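PDB 3R87: uncharacterized protein, which is a hotdog-fold thioesterase of the 4-hydroxybenzoyl-CoA thioesterase family, probably hydrolysing acyl thioesters. Local coordinates for residues Tyr7-Gln12 with Arg37-Asp42; Tyr15-His20 with Leu30-Arg35; Thr80-Asp85 with Thr90-Glu95; Glu95-Arg98 with Arg103-Val106. All coordinates share one frame; numbering follows the deposited sequence.

Contact 1 of 4, residues Tyr7-Gln12 with Arg37-Asp42; sequences YHHPVQ and REHVID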
# COMPACT_ATOMS: atom_id res chain seq x y z
N TYR A 7 -7.34 21.80 -11.78
CA TYR A 7 -8.34 21.02 -11.06
C TYR A 7 -7.83 20.77 -9.65
O TYR A 7 -6.62 20.63 -9.44
CB TYR A 7 -8.58 19.66 -11.76
CG TYR A 7 -9.15 19.82 -13.14
CD1 TYR A 7 -10.52 19.69 -13.35
CD2 TYR A 7 -8.37 20.07 -14.24
CE1 TYR A 7 -11.06 19.87 -14.64
CE2 TYR A 7 -8.89 20.25 -15.55
CZ TYR A 7 -10.22 20.13 -15.71
OH TYR A 7 -10.74 20.29 -16.97
N HIS A 8 -8.73 20.67 -8.70
CA HIS A 8 -8.43 20.49 -7.31
C HIS A 8 -9.04 19.20 -6.79
O HIS A 8 -10.22 18.95 -7.05
CB HIS A 8 -8.99 21.68 -6.49
CG HIS A 8 -8.41 22.99 -6.86
ND1 HIS A 8 -7.39 23.56 -6.18
CD2 HIS A 8 -8.72 23.85 -7.88
CE1 HIS A 8 -7.06 24.73 -6.75
NE2 HIS A 8 -7.86 24.90 -7.78
N HIS A 9 -8.28 18.42 -6.02
CA HIS A 9 -8.77 17.17 -5.43
C HIS A 9 -8.18 17.04 -4.07
O HIS A 9 -6.98 17.02 -3.92
CB HIS A 9 -8.32 15.98 -6.32
CG HIS A 9 -8.67 14.63 -5.71
ND1 HIS A 9 -9.96 14.25 -5.50
CD2 HIS A 9 -7.88 13.63 -5.17
CE1 HIS A 9 -9.96 13.08 -4.85
NE2 HIS A 9 -8.71 12.64 -4.70
N PRO A 10 -9.01 16.96 -3.03
CA PRO A 10 -8.46 16.88 -1.67
C PRO A 10 -7.97 15.48 -1.35
O PRO A 10 -8.58 14.50 -1.77
CB PRO A 10 -9.65 17.24 -0.78
CG PRO A 10 -10.86 16.82 -1.61
CD PRO A 10 -10.51 17.01 -3.02
N VAL A 11 -6.91 15.39 -0.57
CA VAL A 11 -6.43 14.12 -0.04
C VAL A 11 -6.12 14.29 1.43
O VAL A 11 -5.27 15.12 1.79
CB VAL A 11 -5.16 13.61 -0.82
CG1 VAL A 11 -4.54 12.42 -0.06
CG2 VAL A 11 -5.61 13.22 -2.22
N GLN A 12 -6.76 13.47 2.27
CA GLN A 12 -6.43 13.46 3.68
C GLN A 12 -5.36 12.41 3.95
O GLN A 12 -5.38 11.31 3.38
CB GLN A 12 -7.66 13.18 4.52
CG GLN A 12 -7.40 13.23 5.99
CD GLN A 12 -8.58 13.41 6.89
OE1 GLN A 12 -9.59 14.02 6.49
NE2 GLN A 12 -8.48 12.96 8.10
N ARG A 37 -6.09 12.35 -11.38
CA ARG A 37 -6.34 12.19 -12.80
C ARG A 37 -7.67 11.52 -13.05
O ARG A 37 -8.39 11.89 -13.98
CB ARG A 37 -5.22 11.44 -13.50
CG ARG A 37 -3.89 12.13 -13.48
CD ARG A 37 -2.84 11.48 -14.38
NE ARG A 37 -2.59 10.08 -14.02
CZ ARG A 37 -1.69 9.68 -13.12
NH1 ARG A 37 -0.95 10.51 -12.45
NH2 ARG A 37 -1.53 8.36 -12.91
N GLU A 38 -8.01 10.51 -12.25
CA GLU A 38 -9.32 9.86 -12.43
C GLU A 38 -10.45 10.83 -12.30
O GLU A 38 -11.42 10.74 -13.04
CB GLU A 38 -9.52 8.70 -11.46
CG GLU A 38 -8.56 7.55 -11.62
CD GLU A 38 -9.11 6.28 -11.05
OE1 GLU A 38 -10.33 6.11 -10.91
OE2 GLU A 38 -8.32 5.34 -10.77
N HIS A 39 -10.36 11.76 -11.35
CA HIS A 39 -11.42 12.74 -11.16
C HIS A 39 -11.50 13.72 -12.31
O HIS A 39 -12.59 14.21 -12.60
CB HIS A 39 -11.30 13.44 -9.82
CG HIS A 39 -11.73 12.55 -8.70
ND1 HIS A 39 -13.02 12.49 -8.25
CD2 HIS A 39 -11.06 11.68 -7.93
CE1 HIS A 39 -13.12 11.57 -7.29
NE2 HIS A 39 -11.92 11.05 -7.09
N VAL A 40 -10.39 14.05 -12.98
CA VAL A 40 -10.44 14.87 -14.19
C VAL A 40 -11.14 14.11 -15.29
O VAL A 40 -12.01 14.66 -16.02
CB VAL A 40 -9.07 15.35 -14.60
CG1 VAL A 40 -9.12 16.06 -15.95
CG2 VAL A 40 -8.45 16.21 -13.57
N ILE A 41 -10.79 12.84 -15.48
CA ILE A 41 -11.28 12.04 -16.58
C ILE A 41 -12.74 11.59 -16.41
O ILE A 41 -13.50 11.57 -17.37
CB ILE A 41 -10.36 10.81 -16.77
CG1 ILE A 41 -8.96 11.23 -17.22
CG2 ILE A 41 -11.01 9.80 -17.75
CD1 ILE A 41 -7.93 10.13 -17.03
N ASP A 42 -13.11 11.27 -15.17
CA ASP A 42 -14.35 10.66 -14.71
C ASP A 42 -14.09 9.17 -14.56
O ASP A 42 -13.91 8.42 -15.55
CB ASP A 42 -15.55 10.91 -15.64
CG ASP A 42 -16.85 10.47 -15.02
OD1 ASP A 42 -17.84 11.04 -15.42
OD2 ASP A 42 -16.93 9.50 -14.38
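His39 and Val40, near the C-terminal end of helix 28-41, meet His9 and Tyr7 of strand 7-12, so that two neighbouring helix residues touch two strand residues separated by one. Just before them on the helix, Arg37 NH1 binds Gln94 OE1 of strand 89-97. His39 lays one imidazole face against His9 in an offset stack, ring centroids 4.5 Å apart and planes 21° from parallel. His9 ND1 stands over that face toward its rim, and the closest atoms are His9 CE1 and His39 CD2 at 3.6 Å. His9 reaches the helix because its CG lies opposite the backbone N (chi1 174°). The outer nitrogen of His39, NE2, is hydrogen-bonded to Tyr14 OH of the second subunit, which ties this stack to a subunit interface. One residue on, Val40 directs CG2 over a face of the Tyr7 ring in a CH-pi contact, 4.0 Å from the ring centroid and 25° off the normal. The methyl sits nearer the CB end, 3.7 Å from Tyr7 CG. Here the last turn of helix 28-41 meets strand 7-12 of the hotdog sheet through three rings and a methyl. No hydrogen bond crosses between the two segments: the direct contact rests on dispersion and ring overlap, and the closeness of two imidazoles would probably disfavour protonation of both at once.

Contact 2 of 4, residues Tyr15-His20 with Leu30-Arg35; sequences YEDTDH and LKYFER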
# COMPACT_ATOMS: atom_id res chain seq x y z
N TYR A 15 -3.05 7.11 8.79
CA TYR A 15 -1.94 6.27 9.20
C TYR A 15 -1.36 5.46 8.03
O TYR A 15 -0.16 5.20 8.01
CB TYR A 15 -2.36 5.30 10.32
CG TYR A 15 -2.20 5.87 11.71
CD1 TYR A 15 -3.10 6.71 12.27
CD2 TYR A 15 -1.11 5.51 12.46
CE1 TYR A 15 -2.91 7.22 13.60
CE2 TYR A 15 -0.92 6.00 13.77
CZ TYR A 15 -1.80 6.89 14.26
OH TYR A 15 -1.65 7.39 15.56
N GLU A 16 -2.19 5.05 7.08
CA GLU A 16 -1.68 4.26 5.94
C GLU A 16 -0.69 5.05 5.11
O GLU A 16 0.01 4.43 4.27
CB GLU A 16 -2.84 3.88 5.04
CG GLU A 16 -3.54 5.03 4.37
CD GLU A 16 -4.92 4.69 3.83
OE1 GLU A 16 -5.02 4.51 2.59
OE2 GLU A 16 -5.86 4.57 4.63
N ASP A 17 -0.67 6.37 5.21
CA ASP A 17 0.11 7.22 4.31
C ASP A 17 1.48 7.56 4.85
O ASP A 17 2.35 7.95 4.05
CB ASP A 17 -0.69 8.51 4.08
CG ASP A 17 -2.03 8.22 3.40
OD1 ASP A 17 -1.96 7.73 2.23
OD2 ASP A 17 -3.09 8.42 4.00
N THR A 18 1.68 7.51 6.15
CA THR A 18 2.91 7.96 6.78
C THR A 18 3.87 6.78 6.98
O THR A 18 3.46 5.61 6.96
CB THR A 18 2.66 8.65 8.09
OG1 THR A 18 2.03 7.70 8.96
CG2 THR A 18 1.77 9.90 7.90
N ASP A 19 5.13 7.11 7.20
CA ASP A 19 6.13 6.12 7.66
C ASP A 19 6.69 6.56 8.99
O ASP A 19 6.33 7.60 9.54
CB ASP A 19 7.18 5.85 6.57
CG ASP A 19 8.01 7.04 6.26
OD1 ASP A 19 8.41 7.76 7.20
OD2 ASP A 19 8.30 7.28 5.07
N HIS A 20 7.60 5.73 9.55
CA HIS A 20 8.11 5.99 10.88
C HIS A 20 8.96 7.25 10.97
O HIS A 20 9.28 7.67 12.08
CB HIS A 20 8.89 4.77 11.42
CG HIS A 20 10.13 4.48 10.68
ND1 HIS A 20 10.12 3.65 9.59
CD2 HIS A 20 11.41 4.91 10.89
CE1 HIS A 20 11.35 3.58 9.14
NE2 HIS A 20 12.16 4.33 9.88
N LEU A 30 2.40 9.37 -5.82
CA LEU A 30 1.93 8.97 -7.13
C LEU A 30 0.56 8.36 -7.09
O LEU A 30 -0.20 8.45 -8.06
CB LEU A 30 2.89 8.04 -7.88
CG LEU A 30 4.04 8.71 -8.64
CD1 LEU A 30 5.07 7.53 -8.83
CD2 LEU A 30 3.58 9.49 -9.87
N LYS A 31 0.19 7.72 -5.95
CA LYS A 31 -1.19 7.24 -5.81
C LYS A 31 -2.17 8.44 -5.82
O LYS A 31 -3.23 8.37 -6.47
CB LYS A 31 -1.37 6.47 -4.48
CG LYS A 31 -0.54 5.25 -4.39
CD LYS A 31 -0.68 4.55 -3.05
CE LYS A 31 0.21 3.29 -2.99
NZ LYS A 31 -0.24 2.27 -1.97
N TYR A 32 -1.83 9.49 -5.06
CA TYR A 32 -2.73 10.62 -4.99
C TYR A 32 -2.87 11.28 -6.36
O TYR A 32 -3.95 11.72 -6.73
CB TYR A 32 -2.19 11.66 -4.01
CG TYR A 32 -1.86 11.12 -2.62
CD1 TYR A 32 -2.44 9.96 -2.08
CD2 TYR A 32 -0.91 11.79 -1.87
CE1 TYR A 32 -2.02 9.48 -0.85
CE2 TYR A 32 -0.49 11.32 -0.62
CZ TYR A 32 -1.05 10.13 -0.14
OH TYR A 32 -0.57 9.66 1.04
N PHE A 33 -1.76 11.34 -7.12
CA PHE A 33 -1.81 11.88 -8.45
C PHE A 33 -2.72 11.05 -9.35
O PHE A 33 -3.45 11.58 -10.16
CB PHE A 33 -0.44 12.03 -9.03
CG PHE A 33 0.42 13.11 -8.44
CD1 PHE A 33 -0.08 14.11 -7.61
CD2 PHE A 33 1.77 13.18 -8.76
CE1 PHE A 33 0.70 15.15 -7.15
CE2 PHE A 33 2.56 14.23 -8.28
CZ PHE A 33 2.04 15.21 -7.47
N GLU A 34 -2.66 9.71 -9.21
CA GLU A 34 -3.53 8.82 -9.96
C GLU A 34 -5.00 9.12 -9.65
O GLU A 34 -5.82 9.23 -10.58
CB GLU A 34 -3.16 7.36 -9.69
CG GLU A 34 -3.76 6.39 -10.67
CD GLU A 34 -5.27 6.09 -10.48
OE1 GLU A 34 -5.74 6.07 -9.39
OE2 GLU A 34 -5.98 5.82 -11.48
N ARG A 35 -5.34 9.25 -8.37
CA ARG A 35 -6.72 9.54 -8.00
C ARG A 35 -7.17 10.81 -8.68
O ARG A 35 -8.29 10.93 -9.20
CB ARG A 35 -6.85 9.71 -6.49
CG ARG A 35 -6.47 8.52 -5.65
CD ARG A 35 -6.60 8.88 -4.19
NE ARG A 35 -5.93 7.91 -3.34
CZ ARG A 35 -5.70 8.07 -2.05
NH1 ARG A 35 -6.15 9.17 -1.44
NH2 ARG A 35 -4.97 7.19 -1.40
O HOH W 1 -4.48 7.04 1.41
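Tyr32 reaches out from helix 28-41 to Asp17 in the loop that precedes the helix, and its hydroxyl makes the direct link. From CB the side chain leaves with CG opposite the carbonyl carbon (chi1 -53°), a course that carries the hydroxyl toward the loop although the two backbones stay well apart, with CA of Asp17 10.2 Å from CA of Lys31. CD1 lies over the centre of one face of the Arg35 guanidinium, 3.7 Å above its plane, while Arg35 NH2 sits at the edge of the tyrosine ring. Farther out, CE1 and CZ are each 3.5 Å from Asp17 OD1, which also lies near the plane of the ring. At the tip, OH donates a 2.7 Å hydrogen bond to Asp17 OD1, coming from above the carboxylate, 55° out of its plane; ring and carboxylate planes are 70° apart. In the hotdog fold a long helix packs against a curved antiparallel sheet, and here Tyr32 directly, and Arg35 through a water, join that helix to the loop leading into it. Asp17 OD2 is held by Tyr14 N, so both carboxylate oxygens have protein donors. The water donates to Asp17 OD1 at 2.7 Å and to Glu16 OE1 at 2.8 Å, and accepts from Arg35 NH2 at 2.9 Å. Within the chain Glu16 and Arg35 meet only through this water; their direct salt bridges are intersubunit, Glu16 OE1 with Arg35 NH2 of the second subunit and Arg35 NH2 with Glu16 OE1 of that subunit.

Contact 3 of 4, residues Thr80-Asp85 with Thr90-Glu95; sequences TSFTLD and TLWRQE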
# COMPACT_ATOMS: atom_id res chain seq x y z
N THR A 80 -4.03 19.77 -10.45
CA THR A 80 -3.72 19.06 -11.67
C THR A 80 -4.10 19.88 -12.89
O THR A 80 -5.21 20.42 -12.95
CB THR A 80 -4.52 17.74 -11.72
OG1 THR A 80 -4.12 16.92 -10.62
CG2 THR A 80 -4.34 16.95 -12.99
N SER A 81 -3.25 19.91 -13.89
CA SER A 81 -3.61 20.38 -15.21
C SER A 81 -3.10 19.40 -16.25
O SER A 81 -2.22 18.57 -15.96
CB SER A 81 -3.08 21.80 -15.49
OG SER A 81 -1.69 21.76 -15.48
N PHE A 82 -3.65 19.45 -17.46
CA PHE A 82 -3.24 18.59 -18.56
C PHE A 82 -3.09 19.35 -19.80
O PHE A 82 -3.71 20.41 -20.02
CB PHE A 82 -4.22 17.36 -18.80
CG PHE A 82 -5.56 17.76 -19.26
CD1 PHE A 82 -6.66 18.00 -18.38
CD2 PHE A 82 -5.80 17.92 -20.65
CE1 PHE A 82 -7.90 18.38 -18.84
CE2 PHE A 82 -7.06 18.34 -21.07
CZ PHE A 82 -8.15 18.54 -20.16
N THR A 83 -2.26 18.81 -20.69
CA THR A 83 -2.15 19.30 -22.05
C THR A 83 -2.02 18.06 -22.95
O THR A 83 -1.42 17.08 -22.64
CB THR A 83 -0.89 20.14 -22.21
OG1 THR A 83 0.21 19.36 -22.37
CG2 THR A 83 -0.52 20.93 -20.94
N LEU A 84 -2.65 18.14 -24.07
CA LEU A 84 -2.60 17.05 -25.07
C LEU A 84 -1.32 17.20 -25.86
O LEU A 84 -0.98 18.32 -26.25
CB LEU A 84 -3.86 17.07 -25.96
CG LEU A 84 -5.14 17.30 -25.09
CD1 LEU A 84 -6.45 17.67 -25.82
CD2 LEU A 84 -5.30 16.00 -24.19
N ASP A 85 -0.64 16.13 -26.22
CA ASP A 85 0.59 16.24 -26.97
C ASP A 85 0.46 15.23 -28.14
O ASP A 85 0.98 14.13 -28.07
CB ASP A 85 1.73 15.90 -26.00
CG ASP A 85 3.10 15.90 -26.66
OD1 ASP A 85 4.04 15.17 -26.17
OD2 ASP A 85 3.26 16.63 -27.65
N THR A 90 -0.72 12.29 -23.28
CA THR A 90 -1.29 13.34 -22.46
C THR A 90 -0.24 13.71 -21.44
O THR A 90 0.33 12.83 -20.78
CB THR A 90 -2.62 12.92 -21.81
OG1 THR A 90 -3.54 12.52 -22.80
CG2 THR A 90 -3.26 14.16 -21.16
N LEU A 91 0.05 15.02 -21.28
CA LEU A 91 0.95 15.51 -20.30
C LEU A 91 0.20 16.08 -19.12
O LEU A 91 -0.74 16.87 -19.33
CB LEU A 91 1.87 16.60 -20.93
CG LEU A 91 2.42 16.24 -22.24
CD1 LEU A 91 3.22 17.42 -22.78
CD2 LEU A 91 3.25 14.93 -22.13
N TRP A 92 0.56 15.71 -17.93
CA TRP A 92 -0.08 16.16 -16.72
C TRP A 92 0.93 16.87 -15.86
O TRP A 92 2.07 16.38 -15.68
CB TRP A 92 -0.68 14.99 -15.96
CG TRP A 92 -1.68 14.17 -16.70
CD1 TRP A 92 -1.46 13.14 -17.56
CD2 TRP A 92 -3.12 14.30 -16.63
NE1 TRP A 92 -2.65 12.64 -18.00
CE2 TRP A 92 -3.69 13.32 -17.44
CE3 TRP A 92 -3.98 15.13 -15.87
CZ2 TRP A 92 -5.09 13.12 -17.54
CZ3 TRP A 92 -5.34 14.95 -15.97
CH2 TRP A 92 -5.87 13.99 -16.82
N ARG A 93 0.56 18.01 -15.29
CA ARG A 93 1.29 18.67 -14.24
C ARG A 93 0.49 18.49 -12.97
O ARG A 93 -0.68 18.89 -12.93
CB ARG A 93 1.49 20.16 -14.56
CG ARG A 93 2.12 20.94 -13.42
CD ARG A 93 3.56 20.56 -13.23
NE ARG A 93 4.21 21.46 -12.30
CZ ARG A 93 5.47 21.85 -12.41
NH1 ARG A 93 6.33 21.29 -13.29
NH2 ARG A 93 5.89 22.75 -11.54
N GLN A 94 1.08 17.92 -11.92
CA GLN A 94 0.37 17.63 -10.71
C GLN A 94 1.18 18.07 -9.53
O GLN A 94 2.41 17.87 -9.50
CB GLN A 94 -0.05 16.16 -10.61
CG GLN A 94 -0.83 15.72 -11.84
CD GLN A 94 -1.47 14.37 -11.66
OE1 GLN A 94 -0.91 13.36 -12.10
NE2 GLN A 94 -2.60 14.34 -10.97
N GLU A 95 0.54 18.67 -8.53
CA GLU A 95 1.24 19.20 -7.40
C GLU A 95 0.47 18.93 -6.12
O GLU A 95 -0.75 19.04 -6.09
CB GLU A 95 1.45 20.73 -7.52
CG GLU A 95 2.24 21.07 -8.80
CD GLU A 95 2.53 22.52 -8.98
OE1 GLU A 95 2.08 23.37 -8.15
OE2 GLU A 95 3.23 22.85 -9.98
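Phe82 and Trp92 sit opposite each other across an antiparallel beta hairpin of strands 75-85 and 89-97, part of the curved hotdog sheet. They form a non-hydrogen-bonded pair, their side chains side by side and pointing the same way. Phe82 CB lies over the six-membered ring of Trp92, 3.9 Å from its centroid and 17° off the normal, a CH-pi contact. The two aromatic rings themselves are oblique, with planes at 56°. The phenyl leads away because its CG is wedged between the backbone N and carbonyl carbon (chi1 66°); helix 126-133 receives it with Met132 and Met133. Thr80 comes at the tryptophan differently, setting CG2 at the indole edge, 3.4 Å from Trp92 CE3. On the reverse face of the sheet, Thr83 and Leu91 cross at a slant; farther along, Asp85 CB rests 3.8 Å from Leu91 CG. Between the strands, Ser81 with Arg93 and Thr83 with Leu91 make paired backbone hydrogen bonds of 2.8 to 2.9 Å from N to O. Arg93 adds a side-on grip on its own strand, NE and NH2 both donating to Glu95 OE2. Gln94 lies alongside Thr80; its OE1 accepts from Arg37 NH1 of helix 28-41, and its NE2 donates to Phe33 O and, nearly in the amide plane, to Thr80 OG1 at 3.0 Å.

Contact 4 of 4, residues Glu95-Arg98 with Arg103-Val106; sequences EVWR and RAAV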
# COMPACT_ATOMS: atom_id res chain seq x y z
N GLU A 95 0.54 18.67 -8.53
CA GLU A 95 1.24 19.20 -7.40
C GLU A 95 0.47 18.93 -6.12
O GLU A 95 -0.75 19.04 -6.09
CB GLU A 95 1.45 20.73 -7.52
CG GLU A 95 2.24 21.07 -8.80
CD GLU A 95 2.53 22.52 -8.98
OE1 GLU A 95 2.08 23.37 -8.15
OE2 GLU A 95 3.23 22.85 -9.98
N VAL A 96 1.19 18.59 -5.05
CA VAL A 96 0.59 18.47 -3.71
C VAL A 96 0.85 19.74 -2.95
O VAL A 96 2.01 20.13 -2.77
CB VAL A 96 1.27 17.30 -2.93
CG1 VAL A 96 0.69 17.23 -1.53
CG2 VAL A 96 1.19 16.00 -3.68
N TRP A 97 -0.23 20.37 -2.46
CA TRP A 97 -0.09 21.60 -1.67
C TRP A 97 -0.61 21.32 -0.25
O TRP A 97 -1.80 20.97 -0.05
CB TRP A 97 -0.94 22.73 -2.32
CG TRP A 97 -0.24 23.28 -3.53
CD1 TRP A 97 -0.03 22.66 -4.73
CD2 TRP A 97 0.37 24.56 -3.65
NE1 TRP A 97 0.66 23.49 -5.58
CE2 TRP A 97 0.92 24.66 -4.92
CE3 TRP A 97 0.51 25.65 -2.75
CZ2 TRP A 97 1.59 25.81 -5.37
CZ3 TRP A 97 1.14 26.78 -3.20
CH2 TRP A 97 1.67 26.86 -4.48
N ARG A 98 0.25 21.53 0.73
CA ARG A 98 -0.12 21.45 2.13
C ARG A 98 -0.99 22.63 2.51
O ARG A 98 -0.92 23.72 1.85
CB ARG A 98 1.08 21.42 3.03
CG ARG A 98 1.96 20.15 2.82
CD ARG A 98 3.20 20.17 3.62
NE ARG A 98 2.94 20.07 5.06
CZ ARG A 98 3.76 20.50 6.05
NH1 ARG A 98 4.93 21.11 5.78
NH2 ARG A 98 3.42 20.34 7.31
N ARG A 103 4.32 27.05 -1.43
CA ARG A 103 4.98 26.30 -2.46
C ARG A 103 4.42 24.88 -2.44
O ARG A 103 3.99 24.40 -1.38
CB ARG A 103 6.50 26.23 -2.16
CG ARG A 103 7.44 25.87 -3.15
CD ARG A 103 8.73 26.17 -2.56
NE ARG A 103 8.88 25.30 -1.41
CZ ARG A 103 10.04 24.70 -1.11
NH1 ARG A 103 11.12 24.86 -1.88
NH2 ARG A 103 10.14 23.99 -0.03
N ALA A 104 4.46 24.22 -3.59
CA ALA A 104 4.09 22.82 -3.65
C ALA A 104 5.06 21.98 -2.81
O ALA A 104 6.28 22.18 -2.88
CB ALA A 104 4.15 22.36 -5.07
N ALA A 105 4.53 21.02 -2.09
CA ALA A 105 5.37 20.05 -1.39
C ALA A 105 5.92 19.01 -2.33
O ALA A 105 7.02 18.48 -2.08
CB ALA A 105 4.54 19.36 -0.31
N VAL A 106 5.19 18.65 -3.36
CA VAL A 106 5.54 17.61 -4.32
C VAL A 106 5.09 18.10 -5.69
O VAL A 106 3.95 18.61 -5.81
CB VAL A 106 4.91 16.26 -3.98
CG1 VAL A 106 5.32 15.19 -5.01
CG2 VAL A 106 5.24 15.84 -2.57
O HOH W 2 2.91 22.39 0.19
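Val96 is spanned by two backbone hydrogen bonds, its N donating to Val106 O at 2.9 Å and its O accepting from Ala105 N at 2.8 Å, so that two consecutive residues of 103-106 face one residue of strand 89-97. The Ala105 bond lies nearly on the carbonyl axis of Val96, with a C=O...N angle of 174°. Val96 and Val106 run side by side with their side chains on the same face, CG2 of Val96 3.7 Å from CB of Val106; Phe29 and Phe33 of helix 28-41 pack on both. Toward the start of 103-106 the indole of Trp97 spreads over the backbone of Arg103 and Ala104. Ala104 CA sits above the five-membered ring, 4.0 Å from its centroid and 12° off the normal, while Ala104 N and Arg103 C lie over the same face nearer the rim. The indole is fixed in rotation by its own strand: Trp97 NE1 donates to Glu95 OE1 at 2.9 Å, in the ring plane and to the anti lone pair. Arg79 adds a cation-pi contact to this ring. A water accepts from Arg98 N and donates to Arg103 O, bridging the two backbones where the strand pairing has ended. Ala105 CB meets the Arg98 chain at CG, and the guanidinium beyond continues to salt bridges with Glu74 and Asp68. The doubling of Ala105 and Val106 opposite Val96 is a classic beta bulge, placed where strand 106-115 begins its pairing with strand 89-97 in the hotdog sheet.

In the fold
Contacts 1 and 2 share helix 28-41, and contacts 3 and 4 share strand 89-97 and residue Glu95. Along the chain, contact 2 falls between the two segments of contact 1, and both close before contact 3 opens; contact 4 starts where contact 3 ends. Centres of contacts 1 and 3 are about 12 Å apart, those of contacts 2 and 3 about 20 Å, on opposite sides of the chain's centre. Strands 7-12, 75-85 and 89-97 are successive neighbours in one antiparallel sheet, which contacts 1, 3 and 4 all reach. Phe33 touches Val96 and Val106 as part of the helix-on-sheet packing of the hotdog fold, while contacts 1 and 2 also meet the second subunit.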